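Side-chain contacts in cellulosomal scaffoldin adaptor protein B (Acetivibrio cellulolyticus, PDB 3FNK), which carries cohesin modules, this one being its second type II cohesin, and probably binds dockerin modules through them when cellulosomes assemble: residues Y16-A21 / E25-T30; T37-Y42 / G118-V123. All blocks are in the same frame, centred on the assembly; numbering follows the deposited sequence. Where two conformers were deposited one is given.

Contact 1: residues Y16-A21 / E25-T30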
loop_
_atom_site.group_PDB
_atom_site.type_symbol
_atom_site.label_atom_id
_atom_site.label_comp_id
_atom_site.label_asym_id
_atom_site.label_seq_id
_atom_site.Cartn_x
_atom_site.Cartn_y
_atom_site.Cartn_z
ATOM N N TYR A 16 -3.306 -10.267 -1.595
ATOM C CA TYR A 16 -2.758 -10.849 -2.845
ATOM C C TYR A 16 -3.828 -11.428 -3.710
ATOM O O TYR A 16 -4.785 -12.002 -3.206
ATOM C CB TYR A 16 -1.771 -11.963 -2.563
ATOM C CG TYR A 16 -0.634 -11.560 -1.682
ATOM C CD1 TYR A 16 0.078 -10.392 -1.935
ATOM C CD2 TYR A 16 -0.247 -12.356 -0.590
ATOM C CE1 TYR A 16 1.121 -10.007 -1.121
ATOM C CE2 TYR A 16 0.825 -11.977 0.236
ATOM C CZ TYR A 16 1.496 -10.801 -0.045
ATOM O OH TYR A 16 2.560 -10.379 0.734
ATOM N N ASP A 17 -3.681 -11.312 -5.022
ATOM C CA ASP A 17 -4.611 -12.015 -5.875
ATOM C C ASP A 17 -4.307 -13.521 -5.884
ATOM O O ASP A 17 -5.166 -14.300 -6.241
ATOM C CB ASP A 17 -4.746 -11.388 -7.277
ATOM C CG ASP A 17 -3.501 -11.537 -8.140
ATOM O OD1 ASP A 17 -2.416 -11.939 -7.675
ATOM O OD2 ASP A 17 -3.627 -11.226 -9.337
ATOM N N LYS A 18 -3.098 -13.896 -5.452
ATOM C CA LYS A 18 -2.714 -15.283 -5.212
ATOM C C LYS A 18 -1.570 -15.404 -4.206
ATOM O O LYS A 18 -0.701 -14.524 -4.110
ATOM C CB LYS A 18 -2.363 -16.015 -6.518
ATOM C CG LYS A 18 -0.975 -15.694 -7.067
ATOM C CD LYS A 18 -0.888 -15.973 -8.557
ATOM C CE LYS A 18 -1.892 -15.136 -9.316
ATOM N NZ LYS A 18 -1.350 -14.792 -10.656
ATOM N N ASN A 19 -1.579 -16.530 -3.498
ATOM C CA ASN A 19 -0.640 -16.905 -2.436
ATOM C C ASN A 19 0.567 -17.666 -2.968
ATOM O O ASN A 19 1.632 -17.731 -2.330
ATOM C CB ASN A 19 -1.385 -17.788 -1.407
ATOM C CG ASN A 19 -2.645 -18.506 -2.011
ATOM O OD1 ASN A 19 -2.799 -18.646 -3.242
ATOM N ND2 ASN A 19 -3.544 -18.954 -1.127
ATOM N N ALA A 20 0.399 -18.243 -4.153
ATOM C CA ALA A 20 1.452 -19.071 -4.767
ATOM C C ALA A 20 1.640 -18.770 -6.247
ATOM O O ALA A 20 0.655 -18.572 -6.970
ATOM C CB ALA A 20 1.144 -20.570 -4.568
ATOM N N ALA A 21 2.900 -18.756 -6.694
ATOM C CA ALA A 21 3.205 -18.521 -8.117
ATOM C C ALA A 21 4.590 -19.020 -8.542
ATOM O O ALA A 21 5.503 -19.097 -7.721
ATOM C CB ALA A 21 3.030 -17.042 -8.460
ATOM N N GLU A 25 6.180 -15.455 -12.748
ATOM C CA GLU A 25 4.783 -15.029 -12.593
ATOM C C GLU A 25 4.705 -13.809 -11.678
ATOM O O GLU A 25 5.562 -13.646 -10.781
ATOM C CB GLU A 25 3.935 -16.133 -11.964
ATOM C CG GLU A 25 3.842 -17.429 -12.739
ATOM C CD GLU A 25 2.628 -18.250 -12.319
ATOM O OE1 GLU A 25 1.710 -18.371 -13.155
ATOM O OE2 GLU A 25 2.576 -18.749 -11.163
ATOM N N ILE A 26 3.668 -12.991 -11.904
ATOM C CA ILE A 26 3.404 -11.789 -11.100
ATOM C C ILE A 26 2.195 -11.972 -10.177
ATOM O O ILE A 26 1.117 -12.417 -10.606
ATOM C CB ILE A 26 3.175 -10.504 -11.965
ATOM C CG1 ILE A 26 1.918 -10.642 -12.840
ATOM C CG2 ILE A 26 4.408 -10.175 -12.817
ATOM C CD1 ILE A 26 1.005 -9.436 -12.795
ATOM N N ILE A 27 2.390 -11.636 -8.907
ATOM C CA ILE A 27 1.300 -11.540 -7.931
ATOM C C ILE A 27 1.011 -10.043 -7.761
ATOM O O ILE A 27 1.954 -9.252 -7.542
ATOM C CB ILE A 27 1.721 -12.093 -6.573
ATOM C CG1 ILE A 27 2.141 -13.569 -6.696
ATOM C CG2 ILE A 27 0.593 -11.921 -5.552
ATOM C CD1 ILE A 27 3.135 -14.011 -5.636
ATOM N N LYS A 28 -0.256 -9.642 -7.872
ATOM C CA LYS A 28 -0.597 -8.285 -7.486
ATOM C C LYS A 28 -1.001 -8.114 -6.017
ATOM O O LYS A 28 -1.908 -8.796 -5.509
ATOM C CB LYS A 28 -1.561 -7.593 -8.443
ATOM C CG LYS A 28 -2.896 -8.183 -8.623
ATOM C CD LYS A 28 -3.352 -7.911 -10.081
ATOM C CE LYS A 28 -2.365 -8.551 -11.042
ATOM N NZ LYS A 28 -2.528 -8.160 -12.490
ATOM N N ALA A 29 -0.262 -7.224 -5.354
ATOM C CA ALA A 29 -0.462 -6.877 -3.958
ATOM C C ALA A 29 -1.198 -5.550 -3.918
ATOM O O ALA A 29 -0.751 -4.578 -4.542
ATOM C CB ALA A 29 0.870 -6.774 -3.258
ATOM N N THR A 30 -2.344 -5.541 -3.237
ATOM C CA THR A 30 -3.241 -4.380 -3.148
ATOM C C THR A 30 -3.262 -3.849 -1.704
ATOM O O THR A 30 -3.559 -4.602 -0.763
ATOM C CB THR A 30 -4.661 -4.727 -3.564
ATOM O OG1 THR A 30 -4.659 -5.204 -4.913
ATOM C CG2 THR A 30 -5.566 -3.525 -3.462
#
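The ring of Tyr16 meets Ala29 edge-on: the methyl CB of Ala29 lies in the ring plane, 3.9 Å from Tyr16 CE1. Lys28 O is also at the edge, near that plane, while Ile27 CG2 approaches obliquely, 4.0 Å from Tyr16 CD1. Val135, Pro169 and Ile172 also touch Tyr16. Asp17 supplies the second flat group. With CG between the backbone N and the carbonyl carbon (chi1 69°), its carboxylate turns back onto strand 26-34, where Lys28 N reaches Asp17 OD1 at 3.2 Å from above the carboxylate plane, 58° out of it. Asp17 OD2 rests 3.2 Å from Lys28 CG, yet Lys28 NZ turns to Pro58 O. Ile27 CG1 lies against Lys18 CG (3.8 Å) and Ala21 CB, and Lys18 NZ bonds weakly to Ile26 O. Glu25 OE2 touches Ala21 but bonds to Glu22 N. The loop after strand 11-16 is thus held to strand 26-34 of one cohesin sheet. Beyond the non-hydrogen-bonded pair Tyr16-Ala29 one backbone bond is kept, Asp17 N to Lys28 O (3.1 Å, in the plane of the Lys28 carbonyl), while Asp17 OD1 replaces its own carbonyl as acceptor of Lys28 N. Lys28 NZ, 4.5 Å from Asp17 OD2, probably favours an ionised Asp17 without forming a salt bridge.

Contact 2: residues T37-Y42 / G118-V123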
loop_
_atom_site.group_PDB
_atom_site.type_symbol
_atom_site.label_atom_id
_atom_site.label_comp_id
_atom_site.label_asym_id
_atom_site.label_seq_id
_atom_site.Cartn_x
_atom_site.Cartn_y
_atom_site.Cartn_z
ATOM N N THR A 37 -11.598 7.033 9.346
ATOM C CA THR A 37 -12.470 8.205 9.443
ATOM C C THR A 37 -11.900 9.407 8.666
ATOM O O THR A 37 -10.777 9.850 8.945
ATOM C CB THR A 37 -12.640 8.589 10.930
ATOM O OG1 THR A 37 -13.230 7.476 11.618
ATOM C CG2 THR A 37 -13.561 9.788 11.086
ATOM N N ASN A 38 -12.676 9.918 7.708
ATOM C CA ASN A 38 -12.306 11.122 6.952
ATOM C C ASN A 38 -10.955 11.032 6.248
ATOM O O ASN A 38 -10.240 12.020 6.116
ATOM C CB ASN A 38 -12.425 12.352 7.881
ATOM C CG ASN A 38 -13.894 12.654 8.260
ATOM O OD1 ASN A 38 -14.800 12.291 7.524
ATOM N ND2 ASN A 38 -14.118 13.298 9.413
ATOM N N PHE A 39 -10.612 9.830 5.794
ATOM C CA PHE A 39 -9.299 9.514 5.220
ATOM C C PHE A 39 -9.003 10.430 4.026
ATOM O O PHE A 39 -9.877 10.665 3.195
ATOM C CB PHE A 39 -9.299 8.060 4.744
ATOM C CG PHE A 39 -8.072 7.659 3.935
ATOM C CD1 PHE A 39 -8.166 7.477 2.539
ATOM C CD2 PHE A 39 -6.849 7.414 4.563
ATOM C CE1 PHE A 39 -7.052 7.101 1.794
ATOM C CE2 PHE A 39 -5.723 7.041 3.822
ATOM C CZ PHE A 39 -5.838 6.867 2.425
ATOM N N SER A 40 -7.784 10.955 3.939
ATOM C CA SER A 40 -7.432 11.780 2.753
ATOM C C SER A 40 -6.082 11.474 2.112
ATOM O O SER A 40 -5.711 12.157 1.148
ATOM C CB SER A 40 -7.476 13.267 3.093
ATOM O OG SER A 40 -6.461 13.527 4.029
ATOM N N GLY A 41 -5.330 10.498 2.652
ATOM C CA GLY A 41 -4.008 10.159 2.081
ATOM C C GLY A 41 -3.193 9.204 2.926
ATOM O O GLY A 41 -3.484 8.998 4.108
ATOM N N TYR A 42 -2.185 8.590 2.322
ATOM C CA TYR A 42 -1.390 7.554 2.984
ATOM C C TYR A 42 0.048 7.685 2.623
ATOM O O TYR A 42 0.386 8.137 1.501
ATOM C CB TYR A 42 -1.795 6.147 2.535
ATOM C CG TYR A 42 -1.397 5.780 1.073
ATOM C CD1 TYR A 42 -0.139 5.227 0.781
ATOM C CD2 TYR A 42 -2.269 5.996 0.022
ATOM C CE1 TYR A 42 0.253 4.920 -0.533
ATOM C CE2 TYR A 42 -1.906 5.641 -1.338
ATOM C CZ TYR A 42 -0.652 5.125 -1.583
ATOM O OH TYR A 42 -0.293 4.780 -2.871
ATOM N N GLY A 118 -11.691 1.092 1.063
ATOM C CA GLY A 118 -11.397 0.755 -0.300
ATOM C C GLY A 118 -9.921 0.556 -0.575
ATOM O O GLY A 118 -9.065 0.624 0.320
ATOM N N THR A 119 -9.617 0.323 -1.840
ATOM C CA THR A 119 -8.228 0.073 -2.206
ATOM C C THR A 119 -7.490 1.408 -2.488
ATOM O O THR A 119 -8.087 2.375 -2.982
ATOM C CB THR A 119 -8.144 -0.839 -3.427
ATOM O OG1 THR A 119 -8.807 -0.185 -4.501
ATOM C CG2 THR A 119 -8.845 -2.182 -3.130
ATOM N N LEU A 120 -6.188 1.396 -2.194
ATOM C CA LEU A 120 -5.325 2.573 -2.242
ATOM C C LEU A 120 -4.278 2.525 -3.334
ATOM O O LEU A 120 -3.885 3.557 -3.862
ATOM C CB LEU A 120 -4.597 2.763 -0.888
ATOM C CG LEU A 120 -5.445 2.989 0.374
ATOM C CD1 LEU A 120 -4.525 3.406 1.491
ATOM C CD2 LEU A 120 -6.517 4.049 0.152
ATOM N N ALA A 121 -3.809 1.319 -3.647
ATOM C CA ALA A 121 -2.601 1.157 -4.416
ATOM C C ALA A 121 -2.363 -0.308 -4.744
ATOM O O ALA A 121 -2.573 -1.225 -3.888
ATOM C CB ALA A 121 -1.422 1.708 -3.639
ATOM N N VAL A 122 -1.907 -0.524 -5.975
ATOM C CA VAL A 122 -1.557 -1.851 -6.449
ATOM C C VAL A 122 -0.112 -1.857 -6.937
ATOM O O VAL A 122 0.317 -1.007 -7.730
ATOM C CB VAL A 122 -2.478 -2.335 -7.574
ATOM C CG1 VAL A 122 -2.235 -3.827 -7.851
ATOM C CG2 VAL A 122 -3.927 -2.088 -7.248
ATOM N N VAL A 123 0.638 -2.812 -6.414
ATOM C CA VAL A 123 1.989 -3.051 -6.801
ATOM C C VAL A 123 2.064 -4.504 -7.299
ATOM O O VAL A 123 1.252 -5.339 -6.893
ATOM C CB VAL A 123 2.871 -2.825 -5.588
ATOM C CG1 VAL A 123 4.291 -3.192 -5.864
ATOM C CG2 VAL A 123 2.771 -1.347 -5.159
HETATM O O HOH W 1 -1.828 4.854 -4.814
#
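Leu120 is the bump that fills the hollow between the rings of Phe39 and Tyr42, its two methyls divided between them. CD2 points at Phe39, 3.5 Å from Phe39 CE1, and CD1 sits at the junction of the rings, 3.7 Å from Tyr42 CD2 and 3.8 Å from Phe39 CZ. Both rings are met obliquely. Leu120 meets Phe39 head-on from the other sheet but lies alongside Tyr42, the two side chains pointing in opposed senses, so that the Tyr42 ring carries its hydroxyl on to the next residue. There the small CB of Ala121 meets the hydroxyl end of the ring obliquely, 3.4 Å from Tyr42 OH. A first torsion of 71° sets Tyr42 CG between its backbone N and carbonyl carbon, from where the ring extends past Leu120. Phe39 has its CG opposite the backbone N instead (chi1 171°), which brings the ring back over its own strand: Gly41 N lies 3.6 Å above the ring plane, over the centre.

No direct hydrogen bond joins the segments. A water in the plane of the Tyr42 ring, at its edge, lies 2.5 Å from Tyr42 OH and donates to Leu120 O, giving the phenol and the carbonyl a shared polar partner within a buried contact. Leu120 and Ala121 both face Val31 in a classic beta bulge, and both can therefore direct their side chains toward the same opposing segment.

The short strand axes approach to 9.2 Å and differ in direction by 16°, a separation that fits layers facing each other across the core of the cohesin beta sandwich. Ile33 of strand 26-34 flanks Phe39 and Leu120, Leu98 and Arg100 of strand 95-102 adjoin Tyr42, and Tyr108 of helix 105-111 bonds to Phe39 O.

In the fold
From the N terminus, strand 11-16 leads into contact 1, which closes a short turn with only three residues between its segments and returns the chain along strand 26-34. Contact 2 opens afterwards, on strand 39-47, and closes only after 75 intervening residues that include helix 105-111. The two contacts are therefore in series, neither enclosing nor crossing the other. Contact 1 works within one sheet, at its 11-16/26-34 pairing; contact 2 joins that sheet to the one holding strand 39-47. They lie about 20 Å apart, centre to centre, but neighbouring strands 26-34 and 118-127 link them: Ala29 N is 2.9 Å from Val123 O, a probable hydrogen bond, and Thr30 packs on Thr119.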